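Local structure of NAD-dependent aldehyde dehydrogenase (Burkholderia multivorans, 5UJU) at residues 49-54 against 137-142; 141-146 against 429-434. The protein probably oxidises aldehydes to carboxylic acids with NAD as the electron acceptor, as a member of the aldehyde dehydrogenase family. All coordinates share one frame; numbering follows the deposited sequence.

Contact 1. Residues 49-54 against 137-142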
ATOM      1  N   SER A  49       0.103  -1.859  44.802  1.00 52.41           N
ATOM      2  CA  SER A  49       1.517  -1.528  44.692  1.00 53.71           C
ATOM      3  C   SER A  49       1.968  -1.386  43.241  1.00 49.39           C
ATOM      4  O   SER A  49       3.169  -1.467  42.959  1.00 51.03           O
ATOM      5  CB  SER A  49       2.366  -2.575  45.413  1.00 60.44           C
ATOM      6  OG  SER A  49       2.360  -3.804  44.712  1.00 69.72           O
ATOM      7  N   GLY A  50       1.027  -1.169  42.316  1.00 46.45           N
ATOM      8  CA  GLY A  50       1.390  -1.038  40.912  1.00 45.83           C
ATOM      9  C   GLY A  50       2.406   0.060  40.657  1.00 40.85           C
ATOM     10  O   GLY A  50       3.415  -0.155  39.982  1.00 39.50           O
ATOM     11  N   ASN A  51       2.150   1.255  41.187  1.00 37.05           N
ATOM     12  CA  ASN A  51       3.071   2.369  40.986  1.00 38.31           C
ATOM     13  C   ASN A  51       4.430   2.077  41.615  1.00 38.00           C
ATOM     14  O   ASN A  51       5.470   2.182  40.953  1.00 35.43           O
ATOM     15  CB  ASN A  51       2.452   3.651  41.557  1.00 42.04           C
ATOM     16  CG  ASN A  51       3.084   4.924  41.007  1.00 43.19           C
ATOM     17  OD1 ASN A  51       2.389   5.916  40.762  1.00 54.19           O
ATOM     18  ND2 ASN A  51       4.394   4.931  40.882  1.00 40.43           N
ATOM     19  N   ALA A  52       4.433   1.676  42.888  1.00 39.48           N
ATOM     20  CA  ALA A  52       5.683   1.416  43.597  1.00 38.89           C
ATOM     21  C   ALA A  52       6.498   0.330  42.904  1.00 40.34           C
ATOM     22  O   ALA A  52       7.718   0.461  42.748  1.00 44.83           O
ATOM     23  CB  ALA A  52       5.392   1.040  45.051  1.00 39.94           C
ATOM     24  N   ASP A  53       5.847  -0.769  42.513  1.00 40.93           N
ATOM     25  CA  ASP A  53       6.557  -1.834  41.804  1.00 40.88           C
ATOM     26  C   ASP A  53       7.088  -1.347  40.466  1.00 37.30           C
ATOM     27  O   ASP A  53       8.196  -1.713  40.056  1.00 37.87           O
ATOM     28  CB  ASP A  53       5.643  -3.037  41.585  1.00 45.36           C
ATOM     29  CG  ASP A  53       5.183  -3.670  42.884  1.00 51.40           C
ATOM     30  OD1 ASP A  53       5.774  -3.367  43.946  1.00 48.41           O
ATOM     31  OD2 ASP A  53       4.225  -4.469  42.832  1.00 60.41           O
ATOM     32  N   GLY A  54       6.299  -0.542  39.758  1.00 38.97           N
ATOM     33  CA  GLY A  54       6.772  -0.001  38.501  1.00 31.80           C
ATOM     34  C   GLY A  54       7.992   0.869  38.694  1.00 37.05           C
ATOM     35  O   GLY A  54       8.972   0.756  37.951  1.00 30.55           O
ATOM     36  N   ILE A 137       7.047   1.129  32.299  1.00 28.59           N
ATOM     37  CA  ILE A 137       7.181   1.838  31.031  1.00 23.48           C
ATOM     38  C   ILE A 137       6.903   3.339  31.208  1.00 23.76           C
ATOM     39  O   ILE A 137       7.589   4.187  30.621  1.00 25.44           O
ATOM     40  CB  ILE A 137       6.257   1.189  29.986  1.00 26.91           C
ATOM     41  CG1 ILE A 137       6.757  -0.230  29.657  1.00 32.47           C
ATOM     42  CG2 ILE A 137       6.169   2.030  28.715  1.00 27.30           C
ATOM     43  CD1 ILE A 137       5.803  -1.046  28.796  1.00 26.03           C
ATOM     44  N   ALA A 138       5.926   3.695  32.039  1.00 25.58           N
ATOM     45  CA  ALA A 138       5.632   5.116  32.240  1.00 28.33           C
ATOM     46  C   ALA A 138       6.853   5.867  32.762  1.00 30.07           C
ATOM     47  O   ALA A 138       7.203   6.940  32.251  1.00 34.97           O
ATOM     48  CB  ALA A 138       4.454   5.283  33.195  1.00 26.11           C
ATOM     49  N   TYR A 139       7.517   5.318  33.782  1.00 25.95           N
ATOM     50  CA  TYR A 139       8.709   5.975  34.315  1.00 28.01           C
ATOM     51  C   TYR A 139       9.825   6.063  33.277  1.00 31.85           C
ATOM     52  O   TYR A 139      10.543   7.069  33.213  1.00 25.48           O
ATOM     53  CB  TYR A 139       9.191   5.255  35.577  1.00 31.78           C
ATOM     54  CG  TYR A 139       8.352   5.608  36.786  1.00 37.79           C
ATOM     55  CD1 TYR A 139       8.397   6.889  37.320  1.00 41.97           C
ATOM     56  CD2 TYR A 139       7.527   4.668  37.397  1.00 38.32           C
ATOM     57  CE1 TYR A 139       7.634   7.237  38.422  1.00 42.10           C
ATOM     58  CE2 TYR A 139       6.762   5.003  38.509  1.00 39.61           C
ATOM     59  CZ  TYR A 139       6.819   6.294  39.014  1.00 41.30           C
ATOM     60  OH  TYR A 139       6.068   6.652  40.113  1.00 39.29           O
ATOM     61  N   SER A 140       9.983   5.034  32.446  1.00 29.68           N
ATOM     62  CA  SER A 140      11.034   5.097  31.436  1.00 23.73           C
ATOM     63  C   SER A 140      10.742   6.159  30.384  1.00 28.84           C
ATOM     64  O   SER A 140      11.673   6.770  29.848  1.00 27.85           O
ATOM     65  CB  SER A 140      11.213   3.733  30.765  1.00 24.05           C
ATOM     66  OG  SER A 140      10.145   3.427  29.883  1.00 28.68           O
ATOM     67  N   VAL A 141       9.464   6.378  30.067  1.00 25.99           N
ATOM     68  CA  VAL A 141       9.088   7.433  29.130  1.00 26.63           C
ATOM     69  C   VAL A 141       9.294   8.807  29.766  1.00 30.05           C
ATOM     70  O   VAL A 141       9.840   9.726  29.137  1.00 28.74           O
ATOM     71  CB  VAL A 141       7.636   7.205  28.662  1.00 26.63           C
ATOM     72  CG1 VAL A 141       7.030   8.475  28.020  1.00 22.64           C
ATOM     73  CG2 VAL A 141       7.588   6.006  27.688  1.00 23.86           C
ATOM     74  N   MET A 142       8.888   8.951  31.030  1.00 29.57           N
ATOM     75  CA  MET A 142       9.046  10.213  31.744  1.00 30.35           C
ATOM     76  C   MET A 142      10.500  10.664  31.742  1.00 34.63           C
ATOM     77  O   MET A 142      10.801  11.816  31.419  1.00 25.70           O
ATOM     78  CB  MET A 142       8.528  10.061  33.177  1.00 27.15           C
ATOM     79  CG  MET A 142       8.721  11.285  34.066  1.00 27.92           C
ATOM     80  SD  MET A 142       8.058  11.056  35.729  1.00 35.55           S
ATOM     81  CE  MET A 142       8.660  12.553  36.510  1.00 45.57           C
TER
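Asn51 and Tyr139 form a polar helix-to-helix contact in a partly buried place about 20 Å from the centre of the chain, where the first turn of helix 50-60 meets helix 134-145. The closest CA atoms, those of Gly54 and Tyr139, are 7.5 Å from each other, and the tyrosine ring lies between the helices. Asn51 ND2 donates to Tyr139 OH with an N-H...O angle of 157°; the modelled 2.5 Å is shorter than usual for such a bond and should be read with caution. The hydroxyl lies in the amide plane, while ND2 reaches the ring at its edge, in the ring plane; amide and ring are themselves turned 56° apart. Asn51 gets there because its CG stands anti to the backbone N (chi1 -161°), which brings the amide out to the phenol. Farther down the ring, Tyr139 CD2 packs 4.0 Å from Gly54 C, against bare backbone. Glu55 and Phe58 of helix 50-60 also touch the tyrosine, and Phe149 of helix 149-156 meets both its ring and Asn51. One polar bond thus accompanies the packing of the ring on helix 50-60, and in the modelled amide orientation the hydroxyl is the acceptor, which leaves its own proton for another partner.

Contact 2. Residues 141-146 against 429-434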
ATOM      1  N   VAL A 141       9.464   6.378  30.067  1.00 25.99           N
ATOM      2  CA  VAL A 141       9.088   7.433  29.130  1.00 26.63           C
ATOM      3  C   VAL A 141       9.294   8.807  29.766  1.00 30.05           C
ATOM      4  O   VAL A 141       9.840   9.726  29.137  1.00 28.74           O
ATOM      5  CB  VAL A 141       7.636   7.205  28.662  1.00 26.63           C
ATOM      6  CG1 VAL A 141       7.030   8.475  28.020  1.00 22.64           C
ATOM      7  CG2 VAL A 141       7.588   6.006  27.688  1.00 23.86           C
ATOM      8  N   MET A 142       8.888   8.951  31.030  1.00 29.57           N
ATOM      9  CA  MET A 142       9.046  10.213  31.744  1.00 30.35           C
ATOM     10  C   MET A 142      10.500  10.664  31.742  1.00 34.63           C
ATOM     11  O   MET A 142      10.801  11.816  31.419  1.00 25.70           O
ATOM     12  CB  MET A 142       8.528  10.061  33.177  1.00 27.15           C
ATOM     13  CG  MET A 142       8.721  11.285  34.066  1.00 27.92           C
ATOM     14  SD  MET A 142       8.058  11.056  35.729  1.00 35.55           S
ATOM     15  CE  MET A 142       8.660  12.553  36.510  1.00 45.57           C
ATOM     16  N   HIS A 143      11.426   9.756  32.060  1.00 29.72           N
ATOM     17  CA  HIS A 143      12.821  10.145  32.197  1.00 34.66           C
ATOM     18  C   HIS A 143      13.620   9.972  30.917  1.00 27.23           C
ATOM     19  O   HIS A 143      14.852  10.026  30.958  1.00 31.05           O
ATOM     20  CB  HIS A 143      13.464   9.400  33.367  1.00 28.52           C
ATOM     21  CG  HIS A 143      12.947   9.867  34.690  1.00 32.88           C
ATOM     22  ND1 HIS A 143      13.262  11.105  35.209  1.00 34.21           N
ATOM     23  CD2 HIS A 143      12.077   9.305  35.563  1.00 31.85           C
ATOM     24  CE1 HIS A 143      12.646  11.265  36.366  1.00 34.60           C
ATOM     25  NE2 HIS A 143      11.917  10.188  36.602  1.00 37.85           N
ATOM     26  N   THR A 144      12.958   9.814  29.780  1.00 26.53           N
ATOM     27  CA  THR A 144      13.654  10.033  28.520  1.00 27.58           C
ATOM     28  C   THR A 144      13.030  11.145  27.700  1.00 30.00           C
ATOM     29  O   THR A 144      13.757  11.971  27.146  1.00 32.36           O
ATOM     30  CB  THR A 144      13.708   8.749  27.659  1.00 27.00           C
ATOM     31  OG1 THR A 144      12.395   8.202  27.499  1.00 30.60           O
ATOM     32  CG2 THR A 144      14.604   7.726  28.308  1.00 26.35           C
ATOM     33  N   THR A 145      11.701  11.194  27.624  1.00 30.40           N
ATOM     34  CA  THR A 145      11.006  12.175  26.797  1.00 30.51           C
ATOM     35  C   THR A 145      10.701  13.471  27.530  1.00 28.44           C
ATOM     36  O   THR A 145      10.474  14.492  26.874  1.00 29.47           O
ATOM     37  CB  THR A 145       9.685  11.601  26.280  1.00 32.73           C
ATOM     38  OG1 THR A 145       8.752  11.498  27.368  1.00 34.44           O
ATOM     39  CG2 THR A 145       9.912  10.223  25.671  1.00 34.50           C
ATOM     40  N   GLY A 146      10.659  13.449  28.857  1.00 26.65           N
ATOM     41  CA  GLY A 146      10.283  14.613  29.631  1.00 31.48           C
ATOM     42  C   GLY A 146       8.798  14.767  29.870  1.00 32.91           C
ATOM     43  O   GLY A 146       8.383  15.771  30.476  1.00 30.09           O
ATOM     44  N   PRO A 429       9.576  21.911  41.509  1.00 32.59           N
ATOM     45  CA  PRO A 429       9.610  21.765  42.974  1.00 34.14           C
ATOM     46  C   PRO A 429      10.204  20.444  43.448  1.00 34.54           C
ATOM     47  O   PRO A 429      10.685  20.378  44.586  1.00 34.06           O
ATOM     48  CB  PRO A 429       8.135  21.880  43.376  1.00 35.63           C
ATOM     49  CG  PRO A 429       7.441  22.453  42.175  1.00 41.03           C
ATOM     50  CD  PRO A 429       8.205  21.984  40.988  1.00 32.81           C
ATOM     51  N   ALA A 430      10.184  19.398  42.621  1.00 32.33           N
ATOM     52  CA  ALA A 430      10.650  18.075  43.031  1.00 31.92           C
ATOM     53  C   ALA A 430      11.925  17.615  42.341  1.00 37.37           C
ATOM     54  O   ALA A 430      12.573  16.689  42.841  1.00 38.24           O
ATOM     55  CB  ALA A 430       9.562  17.025  42.764  1.00 35.05           C
ATOM     56  N   PHE A 431      12.315  18.245  41.234  1.00 32.27           N
ATOM     57  CA  PHE A 431      13.483  17.837  40.452  1.00 35.58           C
ATOM     58  C   PHE A 431      14.361  19.061  40.241  1.00 36.74           C
ATOM     59  O   PHE A 431      14.172  19.812  39.276  1.00 37.54           O
ATOM     60  CB  PHE A 431      13.081  17.221  39.113  1.00 34.97           C
ATOM     61  CG  PHE A 431      12.364  15.912  39.234  1.00 36.75           C
ATOM     62  CD1 PHE A 431      13.070  14.744  39.505  1.00 34.84           C
ATOM     63  CD2 PHE A 431      10.993  15.834  39.064  1.00 36.56           C
ATOM     64  CE1 PHE A 431      12.417  13.519  39.614  1.00 37.71           C
ATOM     65  CE2 PHE A 431      10.334  14.609  39.175  1.00 39.05           C
ATOM     66  CZ  PHE A 431      11.052  13.451  39.449  1.00 37.97           C
ATOM     67  N   PRO A 432      15.350  19.272  41.116  1.00 38.46           N
ATOM     68  CA  PRO A 432      16.135  20.519  41.071  1.00 38.24           C
ATOM     69  C   PRO A 432      16.789  20.802  39.732  1.00 34.69           C
ATOM     70  O   PRO A 432      17.011  21.971  39.393  1.00 33.52           O
ATOM     71  CB  PRO A 432      17.197  20.299  42.159  1.00 43.02           C
ATOM     72  CG  PRO A 432      16.619  19.261  43.068  1.00 41.52           C
ATOM     73  CD  PRO A 432      15.788  18.370  42.201  1.00 36.78           C
ATOM     74  N   ASP A 433      17.123  19.773  38.959  1.00 29.24           N
ATOM     75  CA  ASP A 433      17.840  19.970  37.707  1.00 28.12           C
ATOM     76  C   ASP A 433      16.963  19.761  36.479  1.00 25.58           C
ATOM     77  O   ASP A 433      17.490  19.658  35.369  1.00 31.13           O
ATOM     78  CB  ASP A 433      19.056  19.043  37.658  1.00 40.38           C
ATOM     79  CG  ASP A 433      20.088  19.392  38.714  1.00 45.89           C
ATOM     80  OD1 ASP A 433      20.253  20.597  39.008  1.00 45.45           O
ATOM     81  OD2 ASP A 433      20.720  18.462  39.260  1.00 45.22           O
ATOM     82  N   ALA A 434      15.642  19.718  36.641  1.00 29.19           N
ATOM     83  CA  ALA A 434      14.768  19.543  35.492  1.00 29.22           C
ATOM     84  C   ALA A 434      14.838  20.761  34.572  1.00 34.06           C
ATOM     85  O   ALA A 434      15.095  21.886  35.013  1.00 34.77           O
ATOM     86  CB  ALA A 434      13.329  19.323  35.944  1.00 28.45           C
TER
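The last turn of helix 134-145 faces a type I beta turn, Phe431 to Ala434, in the loop between strands 418-421 and 440-445, and the two segments share no hydrogen bond. The turn is closed by Ala434 N bonding to Phe431 O at 3.0 Å. On the helical side, Val141 O accepts from the backbone N of both Thr144 and Thr145 and also from Thr145 OG1, which lies 2.7 Å away and above the carbonyl plane. Gly146 is the first residue past the helix, with a positive phi (87°), and its N still bonds to Met142 O.

Between the segments the contact is an offset edge-to-face aromatic pair supported by a methionine. Phe431 points at the helix from the start of the turn, and His143 presents its imidazole edge to the phenyl face, with centroids 5.7 Å apart and planes inclined by 72°. The imidazole has further partners: His143 ND1 hydrogen-bonds to Ser82 OG, which restrains the ring's rotation, and Phe58 of helix 50-60 meets the imidazole at a small interplanar angle. Met142 is stretched out along its whole length, all three side-chain torsions near 180°, and comes at Phe431 from the opposite direction. Its CG lies over one face of the imidazole, near the rim, while the terminal methyl reaches the phenyl. Tyr84 touches both Met142 and Phe431, and His428 adds another edge-to-face partner to the phenyl. Two neighbouring helix residues thus share the far end of one ring: Met142 CE lies 3.8 Å from Phe431 CE2, whereas His143 CE1 lies 4.0 Å from Phe431 CE1.

How the contacts relate
Contacts 1 and 2 overlap on helix 134-145, sharing Val141 and Met142, and their centres are about 14 Å apart. Contact 1 joins this helix to helix 50-60 early in the chain; contact 2 joins its C-terminal end to a loop nearly 300 residues later, so a single helix bridges two parts of the chain that are remote in sequence. Phe58 links the two surroundings by touching Tyr139 of contact 1 and the His143 ring of contact 2, and Phe149 likewise touches Tyr139 and Met142. Both centres lie about 20 Å from the centre of the chain. Neither contact includes Gly348 or Gly458, which bind the sodium ion.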